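Beta-agarase D (Zobellia galactanivorans, PDB 4ASM) hydrolyses the beta-1,4-galactosidic linkages of agarose at random with retention of anomeric configuration, the present chain being its GH16 catalytic domain. Local coordinates at residues E165-P170 with S329-A334; D173-Y178 with S337-E342; N70-G73 with T77-M80. All blocks are in the same frame, centred on the assembly; numbering follows the deposited sequence.

Contact 1 (E165-P170 with S329-A334)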
loop_
_atom_site.group_PDB
_atom_site.type_symbol
_atom_site.label_atom_id
_atom_site.label_comp_id
_atom_site.label_asym_id
_atom_site.label_seq_id
_atom_site.Cartn_x
_atom_site.Cartn_y
_atom_site.Cartn_z
ATOM N N GLU A 165 0.636 3.183 -1.640
ATOM C CA GLU A 165 0.842 2.701 -3.007
ATOM C C GLU A 165 1.081 3.974 -3.808
ATOM O O GLU A 165 0.154 4.792 -3.968
ATOM C CB GLU A 165 -0.395 1.965 -3.527
ATOM C CG GLU A 165 -0.297 1.537 -4.973
ATOM C CD GLU A 165 -1.457 0.655 -5.363
ATOM O OE1 GLU A 165 -2.605 1.124 -5.214
ATOM O OE2 GLU A 165 -1.234 -0.503 -5.801
ATOM N N CYS A 166 2.322 4.179 -4.253
ATOM C CA CYS A 166 2.696 5.439 -4.877
ATOM C C CYS A 166 3.622 5.182 -6.054
ATOM O O CYS A 166 4.611 4.489 -5.916
ATOM C CB CYS A 166 3.385 6.330 -3.838
ATOM S SG CYS A 166 3.830 7.972 -4.497
ATOM N N TYR A 167 3.263 5.726 -7.215
ATOM C CA TYR A 167 4.105 5.667 -8.415
ATOM C C TYR A 167 4.723 7.040 -8.567
ATOM O O TYR A 167 4.255 7.868 -9.367
ATOM C CB TYR A 167 3.266 5.296 -9.649
ATOM C CG TYR A 167 2.240 4.219 -9.343
ATOM C CD1 TYR A 167 1.050 4.539 -8.710
ATOM C CD2 TYR A 167 2.447 2.905 -9.729
ATOM C CE1 TYR A 167 0.102 3.579 -8.407
ATOM C CE2 TYR A 167 1.486 1.909 -9.428
ATOM C CZ TYR A 167 0.322 2.279 -8.772
ATOM O OH TYR A 167 -0.663 1.346 -8.453
ATOM N N GLY A 168 5.755 7.281 -7.756
ATOM C CA GLY A 168 6.153 8.645 -7.425
ATOM C C GLY A 168 6.941 9.431 -8.443
ATOM O O GLY A 168 7.020 10.670 -8.343
ATOM N N GLY A 169 7.550 8.745 -9.400
ATOM C CA GLY A 169 8.371 9.439 -10.386
ATOM C C GLY A 169 7.587 9.728 -11.649
ATOM O O GLY A 169 6.855 8.864 -12.144
ATOM N N PRO A 170 7.699 10.959 -12.180
ATOM C CA PRO A 170 6.984 11.259 -13.409
ATOM C C PRO A 170 7.564 10.601 -14.648
ATOM O O PRO A 170 6.918 10.599 -15.679
ATOM C CB PRO A 170 7.093 12.791 -13.527
ATOM C CG PRO A 170 8.327 13.142 -12.789
ATOM C CD PRO A 170 8.398 12.138 -11.637
ATOM N N SER A 329 0.514 -4.484 -13.813
ATOM C CA SER A 329 0.070 -4.728 -15.172
ATOM C C SER A 329 -0.397 -3.481 -15.897
ATOM O O SER A 329 -0.022 -3.269 -17.044
ATOM C CB SER A 329 -1.046 -5.776 -15.197
ATOM O OG SER A 329 -0.612 -6.984 -14.614
ATOM N N TRP A 330 -1.220 -2.664 -15.237
ATOM C CA TRP A 330 -1.782 -1.471 -15.906
ATOM C C TRP A 330 -0.687 -0.469 -16.305
ATOM O O TRP A 330 -0.718 0.111 -17.409
ATOM C CB TRP A 330 -2.890 -0.816 -15.042
ATOM C CG TRP A 330 -2.380 -0.128 -13.786
ATOM C CD1 TRP A 330 -1.808 -0.713 -12.702
ATOM C CD2 TRP A 330 -2.378 1.280 -13.531
ATOM N NE1 TRP A 330 -1.470 0.240 -11.763
ATOM C CE2 TRP A 330 -1.805 1.476 -12.254
ATOM C CE3 TRP A 330 -2.813 2.400 -14.266
ATOM C CZ2 TRP A 330 -1.649 2.745 -11.690
ATOM C CZ3 TRP A 330 -2.662 3.657 -13.704
ATOM C CH2 TRP A 330 -2.073 3.821 -12.431
ATOM N N GLN A 331 0.291 -0.278 -15.421
ATOM C CA GLN A 331 1.401 0.606 -15.723
ATOM C C GLN A 331 2.235 0.040 -16.868
ATOM O O GLN A 331 2.600 0.768 -17.793
ATOM C CB GLN A 331 2.273 0.799 -14.469
ATOM C CG GLN A 331 1.666 1.687 -13.371
ATOM C CD GLN A 331 1.716 3.183 -13.719
ATOM O OE1 GLN A 331 2.549 3.953 -13.192
ATOM N NE2 GLN A 331 0.829 3.586 -14.581
ATOM N N ALA A 332 2.546 -1.254 -16.805
ATOM C CA ALA A 332 3.402 -1.892 -17.801
ATOM C C ALA A 332 2.750 -1.907 -19.182
ATOM O O ALA A 332 3.416 -1.634 -20.192
ATOM C CB ALA A 332 3.775 -3.294 -17.345
ATOM N N GLU A 333 1.452 -2.219 -19.226
ATOM C CA GLU A 333 0.746 -2.247 -20.510
ATOM C C GLU A 333 0.810 -0.873 -21.190
ATOM O O GLU A 333 0.983 -0.788 -22.418
ATOM C CB GLU A 333 -0.698 -2.688 -20.311
ATOM C CG GLU A 333 -1.504 -2.706 -21.621
ATOM C CD GLU A 333 -2.853 -3.392 -21.519
ATOM O OE1 GLU A 333 -3.128 -4.054 -20.505
ATOM O OE2 GLU A 333 -3.633 -3.269 -22.488
ATOM N N ALA A 334 0.676 0.177 -20.374
ATOM C CA ALA A 334 0.667 1.558 -20.851
ATOM C C ALA A 334 2.077 2.102 -21.118
ATOM O O ALA A 334 2.218 3.263 -21.529
ATOM C CB ALA A 334 -0.047 2.452 -19.831
#
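Tyr167 and Trp330 form an edge-to-face (T-shaped) aromatic pair. The edge of the indole's six-membered ring, at CZ2, points at one face of the Tyr167 ring. The two planes stand at 89°, and the ring centroids of Tyr167 and Trp330 are 5.3 Å apart. The closest approach is Trp330 CZ2 to Tyr167 CZ, at 3.6 Å. Trp330 CZ2 also lies 3.8 Å from Tyr167 CE1, so the indole edge meets the hydroxyl half of the ring. With CG between the backbone N and the carbonyl carbon (chi1 70°), the Trp330 indole is directed so that its CZ2 edge meets Tyr167. Trp330 has a second edge-to-face partner in Phe179.

Aliphatic packing comes from Gln331. Gln331 CG lies 3.9 Å from Tyr167 CD2. Gln331 CG also sits 3.6 Å above the plane of the Trp330 ring, toward the rim. It thus touches both members of the aromatic pair.

The fold is the GH16 beta-jelly roll. Segment 165-170 begins on strand 159-166, which carries the family's catalytic ExDxxE motif. Glu160 is the nucleophile and Glu165 the proton donor, both by similarity. Tyr167 follows two residues later, and the short helix 329-333 packs against it.

Polar bonds run to other parts of the chain: Tyr167 OH is hydrogen-bonded to Gln328 NE2, just before the helix, and Glu165 OE1 to His184 ND1. A bound di(hydroxyethyl)ether lies about 3 Å from the Tyr167 side chain at the nearest atoms.

Contact 2 (D173-Y178 with S337-E342); sequences DNRNSY and SPNAAE
Arg175, inside the type I turn from Asn174 to Ser177, faces the extended backbone of Ser337 to Asn339 that leads into the short, weakly bonded helix 340-343. Two local motifs frame the contact. Asp173 makes an Asx turn, its OD1 accepting from Arg175 N. Asn339 and Glu342 form a capping box: Glu342 N donates to Asn339 OD1, and Asn339 N donates to Glu342 OE1. The place is a surface loop region of the GH16 domain.

The guanidinium of Arg175 grips the Glu342 carboxylate end-on in a salt bridge. Arg175 NH1 reaches Glu342 OE2 and Arg175 NH2 reaches Glu342 OE1, each at 2.8 Å. The two flat groups are nearly coplanar, 15° apart. Glu342 OE1 uses its syn lone pair for NH2, while Asn339 N comes to it from above the carboxylate plane. Arg175 NH2 also donates to Ser337 O at 2.8 Å, with a straight N-H...O angle of 169°. Arg175 NE bonds to Tyr335 O, so all three nitrogens are engaged. Glu342 OE2 also accepts from Asn172 N.

Arg175 NH1 forms a second salt bridge, with Asp173 OD1, which makes a three-residue network. A leucine in place of Arg175 would probably leave Glu342 and Asp173 as neighbouring like charges without their shared cation, and Ser337 O without this donor.

One water accepts from Asn339 ND2 at 3.0 Å and donates to Asp173 OD2 at 2.9 Å. Asp173 OD1 is met from opposite faces of its carboxylate, by Arg175 NH1 at 2.8 Å and by Arg175 N at 3.1 Å.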
loop_
_atom_site.group_PDB
_atom_site.type_symbol
_atom_site.label_atom_id
_atom_site.label_comp_id
_atom_site.label_asym_id
_atom_site.label_seq_id
_atom_site.Cartn_x
_atom_site.Cartn_y
_atom_site.Cartn_z
ATOM N N ASP A 173 10.532 11.396 -19.336
ATOM C CA ASP A 173 9.726 12.065 -20.373
ATOM C C ASP A 173 8.358 12.515 -19.843
ATOM O O ASP A 173 7.475 12.876 -20.623
ATOM C CB ASP A 173 9.550 11.149 -21.595
ATOM C CG ASP A 173 8.861 9.826 -21.254
ATOM O OD1 ASP A 173 8.392 9.694 -20.102
ATOM O OD2 ASP A 173 8.818 8.925 -22.123
ATOM N N ASN A 174 8.167 12.461 -18.518
ATOM C CA ASN A 174 6.910 12.874 -17.881
ATOM C C ASN A 174 5.673 12.037 -18.209
ATOM O O ASN A 174 4.565 12.458 -17.910
ATOM C CB ASN A 174 6.607 14.373 -18.100
ATOM C CG ASN A 174 7.366 15.244 -17.155
ATOM O OD1 ASN A 174 7.287 15.061 -15.944
ATOM N ND2 ASN A 174 8.123 16.187 -17.690
ATOM N N ARG A 175 5.875 10.835 -18.741
ATOM C CA ARG A 175 4.731 9.987 -19.124
ATOM C C ARG A 175 3.853 9.550 -17.933
ATOM O O ARG A 175 2.702 9.164 -18.105
ATOM C CB ARG A 175 5.220 8.773 -19.902
ATOM C CG ARG A 175 5.968 7.755 -19.076
ATOM C CD ARG A 175 6.640 6.781 -20.029
ATOM N NE ARG A 175 7.459 5.826 -19.302
ATOM C CZ ARG A 175 8.622 6.106 -18.725
ATOM N NH1 ARG A 175 9.151 7.361 -18.798
ATOM N NH2 ARG A 175 9.269 5.147 -18.076
ATOM N N ASN A 176 4.431 9.595 -16.736
ATOM C CA ASN A 176 3.734 9.255 -15.489
ATOM C C ASN A 176 3.438 10.482 -14.604
ATOM O O ASN A 176 3.134 10.342 -13.431
ATOM C CB ASN A 176 4.585 8.246 -14.706
ATOM C CG ASN A 176 3.808 7.552 -13.604
ATOM O OD1 ASN A 176 2.747 6.985 -13.842
ATOM N ND2 ASN A 176 4.352 7.574 -12.384
ATOM N N SER A 177 3.560 11.685 -15.153
ATOM C CA SER A 177 3.247 12.927 -14.434
ATOM C C SER A 177 1.874 12.982 -13.745
ATOM O O SER A 177 1.746 13.592 -12.684
ATOM C CB SER A 177 3.468 14.153 -15.337
ATOM O OG SER A 177 2.492 14.238 -16.364
ATOM N N TYR A 178 0.851 12.352 -14.331
ATOM C CA TYR A 178 -0.496 12.413 -13.750
ATOM C C TYR A 178 -0.513 11.687 -12.418
ATOM O O TYR A 178 -1.172 12.148 -11.467
ATOM C CB TYR A 178 -1.495 11.780 -14.701
ATOM C CG TYR A 178 -2.937 11.784 -14.250
ATOM C CD1 TYR A 178 -3.441 10.776 -13.417
ATOM C CD2 TYR A 178 -3.827 12.753 -14.728
ATOM C CE1 TYR A 178 -4.795 10.777 -13.027
ATOM C CE2 TYR A 178 -5.166 12.759 -14.346
ATOM C CZ TYR A 178 -5.637 11.777 -13.499
ATOM O OH TYR A 178 -6.964 11.796 -13.143
ATOM N N SER A 337 5.958 1.967 -17.113
ATOM C CA SER A 337 7.104 1.311 -16.434
ATOM C C SER A 337 8.423 1.917 -16.843
ATOM O O SER A 337 8.518 2.473 -17.937
ATOM C CB SER A 337 7.277 -0.158 -16.856
ATOM O OG SER A 337 6.098 -0.905 -16.933
ATOM N N PRO A 338 9.464 1.739 -16.015
ATOM C CA PRO A 338 10.769 2.364 -16.296
ATOM C C PRO A 338 11.356 2.022 -17.652
ATOM O O PRO A 338 11.170 0.910 -18.156
ATOM C CB PRO A 338 11.665 1.823 -15.186
ATOM C CG PRO A 338 10.708 1.608 -14.050
ATOM C CD PRO A 338 9.490 1.027 -14.722
ATOM N N ASN A 339 12.045 2.996 -18.241
ATOM C CA ASN A 339 12.808 2.728 -19.441
ATOM C C ASN A 339 14.287 2.537 -19.124
ATOM O O ASN A 339 14.728 2.715 -17.984
ATOM C CB ASN A 339 12.580 3.817 -20.475
ATOM C CG ASN A 339 12.925 5.225 -19.961
ATOM O OD1 ASN A 339 13.983 5.450 -19.357
ATOM N ND2 ASN A 339 12.037 6.188 -20.236
ATOM N N ALA A 340 15.060 2.162 -20.138
ATOM C CA ALA A 340 16.467 1.845 -19.923
ATOM C C ALA A 340 17.273 3.015 -19.367
ATOM O O ALA A 340 18.100 2.834 -18.473
ATOM C CB ALA A 340 17.094 1.298 -21.209
ATOM N N ALA A 341 17.043 4.227 -19.885
ATOM C CA ALA A 341 17.746 5.404 -19.399
ATOM C C ALA A 341 17.479 5.642 -17.912
ATOM O O ALA A 341 18.403 5.913 -17.141
ATOM C CB ALA A 341 17.377 6.647 -20.251
ATOM N N GLU A 342 16.214 5.533 -17.499
ATOM C CA GLU A 342 15.860 5.691 -16.090
ATOM C C GLU A 342 16.509 4.635 -15.214
ATOM O O GLU A 342 16.929 4.931 -14.108
ATOM C CB GLU A 342 14.346 5.625 -15.931
ATOM C CG GLU A 342 13.611 6.850 -16.453
ATOM C CD GLU A 342 12.142 6.575 -16.764
ATOM O OE1 GLU A 342 11.698 5.408 -16.670
ATOM O OE2 GLU A 342 11.431 7.525 -17.147
HETATM O O HOH W 1 9.751 6.165 -22.134
#

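Contact 3 (N70-G73 with T77-M80); sequences NFEG and TKWM
Glu72 O is held by two groups of the returning chain. Trp79 N donates to Glu72 O at 2.8 Å, with an N-H...O angle of 160°. Lys78 CA adds a CA-H...O contact to Glu72 O at 3.4 Å. The bond closes a tight loop in which the chain doubles back on itself and enters strand 77-79. That strand runs parallel to strand 112-125 in the jelly-roll fold of GH16. It leads into Met80, the first of a run of residues that bind substrate by similarity.

The Trp79 indole packs its face against Glu72 and Gly73. Its CG is beside the backbone N (chi1 -71°), which turns the ring toward these two residues. Gly73 CA makes a CH-pi contact, 3.6 Å from the centroid of the Trp79 six-membered ring and almost on the ring normal. Any CB here would clash with Thr77 CG2, and the backbone angles also call for glycine. Trp79 NE1 points elsewhere, to a hydrogen bond with Val325 O.

Phe71 flanks the indole at an oblique angle, with Phe71 CD2 3.7 Å from Trp79 CZ3. Glu72 and Lys78 run side by side, but their charged atoms are not in contact. Carbon meets carboxylate instead, Lys78 CG lying 3.9 Å from Glu72 OE2. Gly73 N sits 3.6 Å above the plane of the Phe71 ring, over its centre.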
loop_
_atom_site.group_PDB
_atom_site.type_symbol
_atom_site.label_atom_id
_atom_site.label_comp_id
_atom_site.label_asym_id
_atom_site.label_seq_id
_atom_site.Cartn_x
_atom_site.Cartn_y
_atom_site.Cartn_z
ATOM N N ASN A 70 4.596 -18.840 -3.675
ATOM C CA ASN A 70 5.602 -18.613 -4.704
ATOM C C ASN A 70 5.163 -17.661 -5.826
ATOM O O ASN A 70 5.812 -17.588 -6.874
ATOM C CB ASN A 70 6.128 -19.949 -5.247
ATOM C CG ASN A 70 6.919 -20.738 -4.197
ATOM O OD1 ASN A 70 7.669 -20.168 -3.400
ATOM N ND2 ASN A 70 6.755 -22.052 -4.203
ATOM N N PHE A 71 4.067 -16.932 -5.593
ATOM C CA PHE A 71 3.639 -15.859 -6.488
ATOM C C PHE A 71 4.777 -14.881 -6.672
ATOM O O PHE A 71 5.378 -14.429 -5.701
ATOM C CB PHE A 71 2.426 -15.144 -5.904
ATOM C CG PHE A 71 1.914 -13.984 -6.742
ATOM C CD1 PHE A 71 1.555 -14.174 -8.075
ATOM C CD2 PHE A 71 1.788 -12.719 -6.184
ATOM C CE1 PHE A 71 1.072 -13.106 -8.841
ATOM C CE2 PHE A 71 1.305 -11.657 -6.936
ATOM C CZ PHE A 71 0.954 -11.853 -8.266
ATOM N N GLU A 72 5.068 -14.548 -7.921
ATOM C CA GLU A 72 6.256 -13.752 -8.179
ATOM C C GLU A 72 5.989 -12.288 -8.470
ATOM O O GLU A 72 6.909 -11.545 -8.753
ATOM C CB GLU A 72 7.159 -14.411 -9.233
ATOM C CG GLU A 72 7.843 -15.706 -8.732
ATOM C CD GLU A 72 8.931 -16.200 -9.691
ATOM O OE1 GLU A 72 8.637 -16.374 -10.887
ATOM O OE2 GLU A 72 10.083 -16.416 -9.230
ATOM N N GLY A 73 4.725 -11.888 -8.394
ATOM C CA GLY A 73 4.367 -10.478 -8.576
ATOM C C GLY A 73 3.421 -10.198 -9.725
ATOM O O GLY A 73 3.185 -11.048 -10.600
ATOM N N THR A 77 6.477 -8.023 -13.129
ATOM C CA THR A 77 7.329 -8.083 -11.931
ATOM C C THR A 77 7.799 -9.509 -11.659
ATOM O O THR A 77 7.028 -10.457 -11.768
ATOM C CB THR A 77 6.557 -7.636 -10.698
ATOM O OG1 THR A 77 6.004 -6.338 -10.938
ATOM C CG2 THR A 77 7.454 -7.580 -9.429
ATOM N N LYS A 78 9.084 -9.641 -11.312
ATOM C CA LYS A 78 9.579 -10.890 -10.709
ATOM C C LYS A 78 10.273 -10.545 -9.403
ATOM O O LYS A 78 11.378 -9.992 -9.395
ATOM C CB LYS A 78 10.517 -11.657 -11.630
ATOM C CG LYS A 78 10.863 -13.053 -11.030
ATOM C CD LYS A 78 12.197 -13.590 -11.501
ATOM C CE LYS A 78 13.373 -12.874 -10.825
ATOM N NZ LYS A 78 14.679 -13.577 -11.096
ATOM N N TRP A 79 9.633 -10.873 -8.286
ATOM C CA TRP A 79 10.259 -10.625 -7.004
ATOM C C TRP A 79 11.487 -11.511 -6.817
ATOM O O TRP A 79 11.489 -12.691 -7.204
ATOM C CB TRP A 79 9.268 -10.800 -5.864
ATOM C CG TRP A 79 8.241 -9.729 -5.806
ATOM C CD1 TRP A 79 8.431 -8.387 -5.999
ATOM C CD2 TRP A 79 6.868 -9.909 -5.513
ATOM N NE1 TRP A 79 7.234 -7.713 -5.851
ATOM C CE2 TRP A 79 6.256 -8.626 -5.549
ATOM C CE3 TRP A 79 6.083 -11.031 -5.211
ATOM C CZ2 TRP A 79 4.896 -8.447 -5.308
ATOM C CZ3 TRP A 79 4.743 -10.849 -4.959
ATOM C CH2 TRP A 79 4.160 -9.568 -5.002
ATOM N N MET A 80 12.536 -10.912 -6.267
ATOM C CA MET A 80 13.836 -11.558 -6.153
ATOM C C MET A 80 14.410 -11.375 -4.754
ATOM O O MET A 80 14.450 -10.260 -4.211
ATOM C CB MET A 80 14.806 -11.003 -7.196
ATOM C CG MET A 80 15.965 -11.955 -7.461
ATOM S SD MET A 80 16.984 -11.374 -8.781
ATOM C CE MET A 80 18.299 -12.545 -8.648
#

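How the contacts relate
Contacts 1 and 2 join the same two regions of the chain. Their segments alternate along the sequence, and their centres are about 9 Å apart. Asn176 of contact 2 ties them together: its ND2 probably bonds to Gly169 O, and its N to Pro170 O. Contact 1 is buried beside the catalytic strand and is made of aromatic and aliphatic groups. Contact 2 lies at the surface and relies on charges and capping bonds. Contact 3 is partly buried and stands apart, about 17 Å from contact 1 between centres. It is local in sequence, and combines one backbone bond with packing on an indole.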